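Local coordinates for protein glycerate dehydrogenase (Bacillus sp. 5mfcol3.1, PDB 6P2I) that acts as an asymmetric reductase of acyclic imino acids made in situ by a partner oxidase, and binds an NADP cofactor together with D-arginine, at residues A[8-13]-A[49-54]; A[68-73]-A[288-293]; A[88-93]-A[300-305]. All coordinates share one frame; numbering follows the deposited sequence.

Interaction 1: residues A[8-13]-A[49-54]; sequences KPTYLP and IVEWTS. With DAR (D-arginine), chain D.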
loop_
_atom_site.group_PDB
_atom_site.type_symbol
_atom_site.label_atom_id
_atom_site.label_comp_id
_atom_site.label_asym_id
_atom_site.label_seq_id
_atom_site.Cartn_x
_atom_site.Cartn_y
_atom_site.Cartn_z
ATOM N N LYS A 8 14.434 -26.255 -10.295
ATOM C CA LYS A 8 12.969 -26.240 -10.321
ATOM C C LYS A 8 12.397 -24.880 -10.699
ATOM O O LYS A 8 12.533 -23.913 -9.937
ATOM C CB LYS A 8 12.421 -26.665 -8.955
ATOM C CG LYS A 8 10.915 -26.816 -8.890
ATOM C CD LYS A 8 10.501 -27.529 -7.609
ATOM C CE LYS A 8 10.575 -26.602 -6.403
ATOM N NZ LYS A 8 9.270 -25.946 -6.087
ATOM N N PRO A 9 11.742 -24.756 -11.850
ATOM C CA PRO A 9 11.202 -23.447 -12.232
ATOM C C PRO A 9 10.004 -23.085 -11.373
ATOM O O PRO A 9 9.141 -23.922 -11.090
ATOM C CB PRO A 9 10.790 -23.624 -13.700
ATOM C CG PRO A 9 11.412 -24.941 -14.142
ATOM C CD PRO A 9 11.557 -25.772 -12.903
ATOM N N THR A 10 9.956 -21.819 -10.963
ATOM C CA THR A 10 8.725 -21.314 -10.370
ATOM C C THR A 10 7.603 -21.332 -11.390
ATOM O O THR A 10 6.472 -21.743 -11.085
ATOM C CB THR A 10 8.932 -19.903 -9.851
ATOM O OG1 THR A 10 9.784 -19.948 -8.704
ATOM C CG2 THR A 10 7.572 -19.284 -9.481
ATOM N N TYR A 11 7.912 -20.933 -12.622
ATOM C CA TYR A 11 6.910 -20.771 -13.668
ATOM C C TYR A 11 7.532 -21.171 -14.995
ATOM O O TYR A 11 8.576 -20.636 -15.378
ATOM C CB TYR A 11 6.408 -19.320 -13.698
ATOM C CG TYR A 11 5.295 -19.056 -14.682
ATOM C CD1 TYR A 11 4.077 -19.718 -14.577
ATOM C CD2 TYR A 11 5.457 -18.134 -15.711
ATOM C CE1 TYR A 11 3.049 -19.481 -15.480
ATOM C CE2 TYR A 11 4.437 -17.884 -16.615
ATOM C CZ TYR A 11 3.239 -18.556 -16.494
ATOM O OH TYR A 11 2.219 -18.309 -17.383
ATOM N N LEU A 12 6.911 -22.133 -15.675
ATOM C CA LEU A 12 7.387 -22.607 -16.971
ATOM C C LEU A 12 6.214 -23.294 -17.651
ATOM O O LEU A 12 6.119 -24.528 -17.682
ATOM C CB LEU A 12 8.593 -23.543 -16.835
ATOM C CG LEU A 12 9.343 -23.781 -18.160
ATOM C CD1 LEU A 12 10.156 -22.541 -18.582
ATOM C CD2 LEU A 12 10.244 -25.018 -18.070
ATOM N N PRO A 13 5.300 -22.511 -18.211
ATOM C CA PRO A 13 4.070 -23.078 -18.762
ATOM C C PRO A 13 4.347 -23.840 -20.044
ATOM O O PRO A 13 5.419 -23.735 -20.645
ATOM C CB PRO A 13 3.202 -21.842 -19.016
ATOM C CG PRO A 13 4.190 -20.735 -19.223
ATOM C CD PRO A 13 5.365 -21.044 -18.334
ATOM N N ILE A 49 19.887 -22.674 -18.064
ATOM C CA ILE A 49 19.021 -21.708 -17.381
ATOM C C ILE A 49 19.021 -22.071 -15.904
ATOM O O ILE A 49 18.889 -23.248 -15.552
ATOM C CB ILE A 49 17.588 -21.728 -17.931
ATOM C CG1 ILE A 49 17.584 -21.558 -19.451
ATOM C CG2 ILE A 49 16.739 -20.622 -17.237
ATOM C CD1 ILE A 49 16.353 -22.130 -20.119
ATOM N N VAL A 50 19.158 -21.074 -15.036
ATOM C CA VAL A 50 19.285 -21.341 -13.611
ATOM C C VAL A 50 18.384 -20.386 -12.836
ATOM O O VAL A 50 18.218 -19.221 -13.219
ATOM C CB VAL A 50 20.756 -21.230 -13.153
ATOM C CG1 VAL A 50 21.290 -19.808 -13.367
ATOM C CG2 VAL A 50 20.905 -21.665 -11.706
ATOM N N GLU A 51 17.780 -20.893 -11.761
ATOM C CA GLU A 51 16.918 -20.078 -10.899
ATOM C C GLU A 51 17.369 -20.034 -9.449
ATOM O O GLU A 51 17.222 -18.995 -8.786
ATOM C CB GLU A 51 15.469 -20.585 -10.952
ATOM C CG GLU A 51 14.542 -19.795 -10.011
ATOM C CD GLU A 51 13.066 -19.999 -10.261
ATOM O OE1 GLU A 51 12.266 -19.512 -9.430
ATOM O OE2 GLU A 51 12.696 -20.623 -11.271
ATOM N N TRP A 52 17.927 -21.135 -8.932
ATOM C CA TRP A 52 18.173 -21.285 -7.503
ATOM C C TRP A 52 19.604 -21.632 -7.149
ATOM O O TRP A 52 20.006 -21.409 -6.002
ATOM C CB TRP A 52 17.294 -22.402 -6.917
ATOM C CG TRP A 52 15.835 -22.248 -7.166
ATOM C CD1 TRP A 52 15.100 -22.819 -8.173
ATOM C CD2 TRP A 52 14.922 -21.469 -6.391
ATOM N NE1 TRP A 52 13.779 -22.445 -8.054
ATOM C CE2 TRP A 52 13.649 -21.611 -6.973
ATOM C CE3 TRP A 52 15.065 -20.658 -5.256
ATOM C CZ2 TRP A 52 12.515 -20.969 -6.460
ATOM C CZ3 TRP A 52 13.942 -20.026 -4.744
ATOM C CH2 TRP A 52 12.682 -20.191 -5.343
ATOM N N THR A 53 20.370 -22.203 -8.064
ATOM C CA THR A 53 21.576 -22.919 -7.697
ATOM C C THR A 53 22.789 -22.011 -7.770
ATOM O O THR A 53 23.049 -21.395 -8.807
ATOM C CB THR A 53 21.752 -24.129 -8.613
ATOM O OG1 THR A 53 20.599 -24.961 -8.475
ATOM C CG2 THR A 53 23.011 -24.917 -8.264
ATOM N N SER A 54 23.540 -21.955 -6.674
ATOM C CA SER A 54 24.811 -21.249 -6.677
ATOM C C SER A 54 25.780 -21.923 -7.635
ATOM O O SER A 54 25.907 -23.151 -7.651
ATOM C CB SER A 54 25.398 -21.219 -5.270
ATOM O OG SER A 54 24.666 -20.317 -4.460
HETATM N N DAR D . 15.664 -12.300 -6.715
HETATM C CA DAR D . 14.709 -11.687 -7.638
HETATM C CB DAR D . 13.416 -12.511 -7.744
HETATM C CG DAR D . 13.631 -13.919 -8.308
HETATM C CD DAR D . 12.323 -14.542 -8.788
HETATM N NE DAR D . 12.444 -15.838 -9.455
HETATM C CZ DAR D . 12.039 -15.999 -10.718
HETATM N NH1 DAR D . 11.957 -14.948 -11.540
HETATM N NH2 DAR D . 11.714 -17.207 -11.182
HETATM C C DAR D . 15.358 -11.437 -8.988
HETATM O O DAR D . 14.710 -11.452 -10.053
HETATM O OXT DAR D . 16.565 -11.200 -8.997
HETATM O O HOH W 1 10.539 -19.815 -13.753
#
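Glu51 holds CG anti to its backbone N (chi1 177°) and stays extended beyond it, which carries the carboxylate across to the backbone of Pro9 and Thr10. Thr10 turns OG1 to the side of its own N (chi1 -70°). Its hydroxyl and its amide can therefore both serve the same carboxylate. Thr10 OG1 donates to Glu51 OE1 at 2.6 Å, and Thr10 N donates to Glu51 OE2 at 3.0 Å. Both arrive on the syn side, somewhat out of the carboxylate plane. Glu51 OE1 has a second donor, the guanidinium NH2 of D-arginine, at 2.9 Å and nearly straight (169°). Tyr5 OH also bonds Glu51 OE2. The contact joins the loop after strand 2-5 to the end of strand 47-50. Both lie at the C-terminal edge of a parallel alpha/beta sheet, a usual place for a ligand site. Next along, the Trp52 ring lies with one face over Glu51 CG, 3.4 Å from the ring plane. Trp52 NE1 donates to Lys8 O at 2.7 Å, and the oxygen sits near the ring plane. Trp52 also packs on His130 of the second subunit, and Thr10 packs on Tyr132 of that subunit.

Interaction 2: residues A[68-73]-A[288-293]; sequences YLITIT and YELIEN. With DAR (D-arginine), chain D.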
loop_
_atom_site.group_PDB
_atom_site.type_symbol
_atom_site.label_atom_id
_atom_site.label_comp_id
_atom_site.label_asym_id
_atom_site.label_seq_id
_atom_site.Cartn_x
_atom_site.Cartn_y
_atom_site.Cartn_z
ATOM N N TYR A 68 26.688 -20.846 -22.627
ATOM C CA TYR A 68 25.782 -19.731 -22.361
ATOM C C TYR A 68 24.907 -20.073 -21.168
ATOM O O TYR A 68 24.243 -21.119 -21.158
ATOM C CB TYR A 68 24.926 -19.433 -23.591
ATOM C CG TYR A 68 24.035 -18.198 -23.490
ATOM C CD1 TYR A 68 24.445 -17.046 -22.815
ATOM C CD2 TYR A 68 22.792 -18.188 -24.099
ATOM C CE1 TYR A 68 23.600 -15.913 -22.748
ATOM C CE2 TYR A 68 21.970 -17.087 -24.048
ATOM C CZ TYR A 68 22.369 -15.958 -23.380
ATOM O OH TYR A 68 21.500 -14.882 -23.360
ATOM N N LEU A 69 24.927 -19.201 -20.161
ATOM C CA LEU A 69 24.129 -19.350 -18.953
ATOM C C LEU A 69 23.167 -18.183 -18.856
ATOM O O LEU A 69 23.582 -17.026 -18.983
ATOM C CB LEU A 69 25.016 -19.396 -17.709
ATOM C CG LEU A 69 24.302 -19.480 -16.361
ATOM C CD1 LEU A 69 23.560 -20.797 -16.232
ATOM C CD2 LEU A 69 25.297 -19.325 -15.221
ATOM N N ILE A 70 21.891 -18.491 -18.631
ATOM C CA ILE A 70 20.844 -17.495 -18.427
ATOM C C ILE A 70 20.334 -17.643 -17.003
ATOM O O ILE A 70 19.899 -18.734 -16.613
ATOM C CB ILE A 70 19.691 -17.676 -19.424
ATOM C CG1 ILE A 70 20.197 -17.552 -20.864
ATOM C CG2 ILE A 70 18.539 -16.696 -19.105
ATOM C CD1 ILE A 70 19.236 -18.123 -21.886
ATOM N N THR A 71 20.374 -16.555 -16.226
ATOM C CA THR A 71 19.645 -16.541 -14.966
ATOM C C THR A 71 18.212 -16.147 -15.273
ATOM O O THR A 71 17.981 -15.210 -16.043
ATOM C CB THR A 71 20.260 -15.571 -13.946
ATOM O OG1 THR A 71 20.179 -14.215 -14.422
ATOM C CG2 THR A 71 21.715 -15.955 -13.651
ATOM N N ILE A 72 17.255 -16.914 -14.738
ATOM C CA ILE A 72 15.854 -16.546 -14.880
ATOM C C ILE A 72 15.569 -15.306 -14.060
ATOM O O ILE A 72 14.573 -14.625 -14.304
ATOM C CB ILE A 72 14.924 -17.708 -14.469
ATOM C CG1 ILE A 72 13.539 -17.549 -15.120
ATOM C CG2 ILE A 72 14.792 -17.779 -12.957
ATOM C CD1 ILE A 72 13.565 -17.675 -16.633
ATOM N N THR A 73 16.449 -14.987 -13.121
ATOM C CA THR A 73 16.322 -13.856 -12.216
ATOM C C THR A 73 16.969 -12.608 -12.800
ATOM O O THR A 73 17.796 -12.673 -13.711
ATOM C CB THR A 73 16.991 -14.192 -10.887
ATOM O OG1 THR A 73 18.353 -14.575 -11.137
ATOM C CG2 THR A 73 16.264 -15.337 -10.214
ATOM N N TYR A 288 9.009 -14.115 -21.630
ATOM C CA TYR A 288 9.380 -13.414 -22.857
ATOM C C TYR A 288 10.866 -13.083 -22.867
ATOM O O TYR A 288 11.520 -13.171 -23.916
ATOM C CB TYR A 288 8.579 -12.121 -23.024
ATOM C CG TYR A 288 7.065 -12.224 -23.029
ATOM C CD1 TYR A 288 6.412 -13.373 -23.425
ATOM C CD2 TYR A 288 6.287 -11.125 -22.659
ATOM C CE1 TYR A 288 5.015 -13.446 -23.439
ATOM C CE2 TYR A 288 4.905 -11.183 -22.664
ATOM C CZ TYR A 288 4.268 -12.343 -23.053
ATOM O OH TYR A 288 2.885 -12.387 -23.055
ATOM N N GLU A 289 11.414 -12.683 -21.712
ATOM C CA GLU A 289 12.837 -12.350 -21.631
ATOM C C GLU A 289 13.704 -13.589 -21.790
ATOM O O GLU A 289 14.718 -13.555 -22.493
ATOM C CB GLU A 289 13.153 -11.654 -20.306
ATOM C CG GLU A 289 12.672 -10.194 -20.290
ATOM C CD GLU A 289 13.030 -9.431 -19.020
ATOM O OE1 GLU A 289 13.180 -10.054 -17.953
ATOM O OE2 GLU A 289 13.132 -8.188 -19.096
ATOM N N LEU A 290 13.321 -14.685 -21.139
ATOM C CA LEU A 290 14.046 -15.941 -21.302
ATOM C C LEU A 290 14.115 -16.342 -22.770
ATOM O O LEU A 290 15.177 -16.732 -23.276
ATOM C CB LEU A 290 13.355 -17.029 -20.481
ATOM C CG LEU A 290 13.816 -18.453 -20.765
ATOM C CD1 LEU A 290 15.282 -18.621 -20.413
ATOM C CD2 LEU A 290 12.960 -19.429 -20.005
ATOM N N ILE A 291 12.985 -16.245 -23.471
ATOM C CA ILE A 291 12.936 -16.650 -24.871
ATOM C C ILE A 291 13.728 -15.673 -25.727
ATOM O O ILE A 291 14.416 -16.074 -26.674
ATOM C CB ILE A 291 11.475 -16.780 -25.340
ATOM C CG1 ILE A 291 10.841 -18.016 -24.706
ATOM C CG2 ILE A 291 11.377 -16.840 -26.864
ATOM C CD1 ILE A 291 9.322 -18.003 -24.695
ATOM N N GLU A 292 13.649 -14.380 -25.407
ATOM C CA GLU A 292 14.423 -13.401 -26.157
ATOM C C GLU A 292 15.915 -13.639 -25.989
ATOM O O GLU A 292 16.684 -13.496 -26.946
ATOM C CB GLU A 292 14.068 -11.985 -25.720
ATOM C CG GLU A 292 14.904 -10.945 -26.423
ATOM C CD GLU A 292 14.459 -9.536 -26.098
ATOM O OE1 GLU A 292 13.657 -9.375 -25.150
ATOM O OE2 GLU A 292 14.910 -8.597 -26.791
ATOM N N ASN A 293 16.340 -14.018 -24.786
ATOM C CA ASN A 293 17.744 -14.361 -24.578
ATOM C C ASN A 293 18.170 -15.508 -25.484
ATOM O O ASN A 293 19.238 -15.457 -26.113
ATOM C CB ASN A 293 17.985 -14.720 -23.114
ATOM C CG ASN A 293 18.091 -13.491 -22.235
ATOM O OD1 ASN A 293 18.456 -12.414 -22.710
ATOM N ND2 ASN A 293 17.776 -13.642 -20.950
HETATM N N DAR D . 15.664 -12.300 -6.715
HETATM C CA DAR D . 14.709 -11.687 -7.638
HETATM C CB DAR D . 13.416 -12.511 -7.744
HETATM C CG DAR D . 13.631 -13.919 -8.308
HETATM C CD DAR D . 12.323 -14.542 -8.788
HETATM N NE DAR D . 12.444 -15.838 -9.455
HETATM C CZ DAR D . 12.039 -15.999 -10.718
HETATM N NH1 DAR D . 11.957 -14.948 -11.540
HETATM N NH2 DAR D . 11.714 -17.207 -11.182
HETATM C C DAR D . 15.358 -11.437 -8.988
HETATM O O DAR D . 14.710 -11.452 -10.053
HETATM O OXT DAR D . 16.565 -11.200 -8.997
HETATM O O HOH W 2 20.962 -13.349 -25.682
#
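Ile70, Ile72, Leu290 and Asn293 form the tight part of this contact. Leu290 sends its two methyls to two different isoleucines. Leu290 CD1 meets Ile70 CG2 at 4.0 Å, the side chains crossing at about a right angle. Leu290 CD2 meets Ile72 CD1 at 3.8 Å. Ile72 has CG1 anti to its backbone N (chi1 -158°), which turns the CG1 branch, and CD1 at its end, toward Leu290, while CG2 stays on the ligand side, 3.6 Å from NH2 of D-arginine. Ile70 also touches Asn293 twice: CG2 lies 3.6 Å from Asn293 ND2, and CD1 rests on Asn293 CB. The amide of Asn293 is buried but satisfied, ND2 by Asn93 O and OD1 by Asn304 ND2. Where Ile70, Ile72 and Leu290 pack dry, the Tyr68 end is polar and bridged by water. Tyr68 OH reaches Asn293 CB at 3.5 Å, and Asn293 O lies at the edge of the ring. A water joins these oxygens, 2.8 Å from Tyr68 OH and 2.8 Å from Asn293 O. Ser92 is a further partner of Tyr68, whose ring stacks on Tyr297. The solvent side is the outer face of the helix, where Tyr288 and Glu292 are exposed and do not meet the strand. Strand 68-71 and the helix segment 288-293 run nearly antiparallel (168°), their axes 9.7 Å apart. Such packing of a late helix on the N-terminal parallel sheet is typical of the substrate-binding domain of D-2-hydroxyacid dehydrogenases, here with D-arginine bound beyond the strand end.

Interaction 3: residues A[88-93]-A[300-305]; sequences EIMVSN and QKPVNV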
loop_
_atom_site.group_PDB
_atom_site.type_symbol
_atom_site.label_atom_id
_atom_site.label_comp_id
_atom_site.label_asym_id
_atom_site.label_seq_id
_atom_site.Cartn_x
_atom_site.Cartn_y
_atom_site.Cartn_z
ATOM N N GLU A 88 35.206 -18.452 -20.583
ATOM C CA GLU A 88 34.578 -18.244 -21.890
ATOM C C GLU A 88 33.130 -18.731 -21.913
ATOM O O GLU A 88 32.659 -19.284 -22.909
ATOM C CB GLU A 88 35.399 -18.902 -23.000
ATOM C CG GLU A 88 36.698 -18.167 -23.322
ATOM C CD GLU A 88 37.641 -18.983 -24.189
ATOM O OE1 GLU A 88 38.851 -19.026 -23.876
ATOM O OE2 GLU A 88 37.175 -19.584 -25.181
ATOM N N ILE A 89 32.412 -18.518 -20.813
ATOM C CA ILE A 89 30.987 -18.820 -20.731
ATOM C C ILE A 89 30.245 -17.503 -20.582
ATOM O O ILE A 89 30.482 -16.753 -19.626
ATOM C CB ILE A 89 30.664 -19.773 -19.571
ATOM C CG1 ILE A 89 31.419 -21.096 -19.759
ATOM C CG2 ILE A 89 29.159 -19.986 -19.472
ATOM C CD1 ILE A 89 31.182 -22.097 -18.651
ATOM N N MET A 90 29.354 -17.227 -21.528
ATOM C CA MET A 90 28.596 -15.983 -21.551
ATOM C C MET A 90 27.387 -16.094 -20.630
ATOM O O MET A 90 26.833 -17.179 -20.430
ATOM C CB MET A 90 28.195 -15.677 -23.000
ATOM C CG MET A 90 27.699 -14.274 -23.311
ATOM S SD MET A 90 26.789 -14.274 -24.881
ATOM C CE MET A 90 28.089 -13.664 -25.949
ATOM N N VAL A 91 27.004 -14.963 -20.027
ATOM C CA VAL A 91 25.929 -14.907 -19.039
ATOM C C VAL A 91 24.970 -13.789 -19.409
ATOM O O VAL A 91 25.402 -12.666 -19.686
ATOM C CB VAL A 91 26.456 -14.653 -17.615
ATOM C CG1 VAL A 91 25.306 -14.720 -16.600
ATOM C CG2 VAL A 91 27.548 -15.613 -17.277
ATOM N N SER A 92 23.675 -14.093 -19.379
ATOM C CA SER A 92 22.615 -13.095 -19.479
ATOM C C SER A 92 21.687 -13.247 -18.288
ATOM O O SER A 92 21.545 -14.338 -17.734
ATOM C CB SER A 92 21.775 -13.252 -20.770
ATOM O OG SER A 92 22.495 -12.916 -21.940
ATOM N N ASN A 93 21.019 -12.151 -17.912
ATOM C CA ASN A 93 19.926 -12.245 -16.958
ATOM C C ASN A 93 18.612 -11.936 -17.669
ATOM O O ASN A 93 18.568 -11.752 -18.889
ATOM C CB ASN A 93 20.167 -11.325 -15.753
ATOM C CG ASN A 93 20.123 -9.843 -16.104
ATOM O OD1 ASN A 93 20.194 -9.446 -17.270
ATOM N ND2 ASN A 93 20.036 -9.014 -15.074
ATOM N N GLN A 300 23.287 -14.890 -32.923
ATOM C CA GLN A 300 24.620 -14.300 -32.760
ATOM C C GLN A 300 24.542 -12.800 -32.493
ATOM O O GLN A 300 25.439 -12.041 -32.864
ATOM C CB GLN A 300 25.535 -14.578 -33.959
ATOM C CG GLN A 300 25.578 -16.025 -34.425
ATOM C CD GLN A 300 26.247 -16.155 -35.773
ATOM O OE1 GLN A 300 25.599 -16.033 -36.813
ATOM N NE2 GLN A 300 27.556 -16.401 -35.766
ATOM N N LYS A 301 23.469 -12.360 -31.849
ATOM C CA LYS A 301 23.327 -10.979 -31.399
ATOM C C LYS A 301 22.786 -11.021 -29.977
ATOM O O LYS A 301 21.650 -10.606 -29.715
ATOM C CB LYS A 301 22.416 -10.177 -32.329
ATOM C CG LYS A 301 22.990 -9.928 -33.719
ATOM C CD LYS A 301 22.118 -8.962 -34.516
ATOM C CE LYS A 301 21.844 -7.685 -33.724
ATOM N NZ LYS A 301 21.700 -6.482 -34.601
ATOM N N PRO A 302 23.580 -11.527 -29.035
ATOM C CA PRO A 302 23.064 -11.762 -27.678
ATOM C C PRO A 302 22.660 -10.462 -27.008
ATOM O O PRO A 302 23.224 -9.397 -27.272
ATOM C CB PRO A 302 24.248 -12.407 -26.947
ATOM C CG PRO A 302 25.261 -12.730 -28.010
ATOM C CD PRO A 302 25.023 -11.798 -29.137
ATOM N N VAL A 303 21.673 -10.564 -26.117
ATOM C CA VAL A 303 21.173 -9.420 -25.368
ATOM C C VAL A 303 21.282 -9.710 -23.876
ATOM O O VAL A 303 21.494 -10.850 -23.449
ATOM C CB VAL A 303 19.721 -9.062 -25.743
ATOM C CG1 VAL A 303 19.650 -8.625 -27.207
ATOM C CG2 VAL A 303 18.795 -10.234 -25.468
ATOM N N ASN A 304 21.160 -8.643 -23.082
ATOM C CA ASN A 304 21.162 -8.729 -21.619
ATOM C C ASN A 304 22.425 -9.403 -21.084
ATOM O O ASN A 304 22.398 -10.063 -20.038
ATOM C CB ASN A 304 19.910 -9.451 -21.109
ATOM C CG ASN A 304 18.627 -8.844 -21.659
ATOM O OD1 ASN A 304 18.493 -7.623 -21.739
ATOM N ND2 ASN A 304 17.689 -9.695 -22.049
ATOM N N VAL A 305 23.548 -9.203 -21.766
ATOM C CA VAL A 305 24.795 -9.864 -21.397
ATOM C C VAL A 305 25.378 -9.194 -20.162
ATOM O O VAL A 305 25.482 -7.963 -20.093
ATOM C CB VAL A 305 25.788 -9.842 -22.570
ATOM C CG1 VAL A 305 27.104 -10.509 -22.172
ATOM C CG2 VAL A 305 25.195 -10.576 -23.775
#
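Met90 meets Pro302 and Val305 along its length. Its CB points toward the segment 300-305. CG, anti to the backbone N (chi1 -165°), packs against Val305 CG1 at 4.0 Å. SD lies 3.8 Å from Pro302 CB and about as far from Pro302 CG. The chain then bends at the sulfur, and the methyl CE comes to Pro302 CG at 3.6 Å. Tyr68 and Tyr297 touch Met90 as well. An alanine here would remove the thioether beyond CB, and Pro302 and the CG1 methyl of Val305 would probably lose their apolar partner on strand 90-92. Further along the strand the contact turns polar. Ser92 OG donates to Val303 O at 2.7 Å, nearly along the C=O axis, and is also bonded to Tyr68 OH. Asn93 N donates to Asn304 O at 3.3 Å. This long bond belongs to a single backbone bridge, between Ser92 and Val305. CA-H...O contacts support it: Ser92 CA lies 3.1 Å from Asn304 O, and Val305 CA lies 3.3 Å from Val91 O. Asn93 ND2 bonds Thr74 O. The chemistry is thus split in two. Apolar packing holds the tail at Met90, while a serine hydroxyl and a backbone amide, both donating to backbone carbonyls, fix it beside Ser92 and Asn93, at the outermost strand of the sheet.

Overall arrangement
The three contacts share one parallel sheet, in which strands 47-50, 68-71 and 90-92 are consecutive neighbours. Centres of interactions 1 and 2 are 11 Å apart, those of 2 and 3 are 9 Å apart, and those of 1 and 3 are 18 Å apart without touching. Interaction 2 therefore lies between the others and touches both. Along the chain, interaction 1 closes first. Interactions 2 and 3 then cross, because helix 280-298 and the tail after it return past the 68-73 and 88-93 segments. The domain is thus built from both ends of the chain, with the NADP-binding Rossmann-type domain inserted between. Interactions 1 and 2 both reach D-arginine.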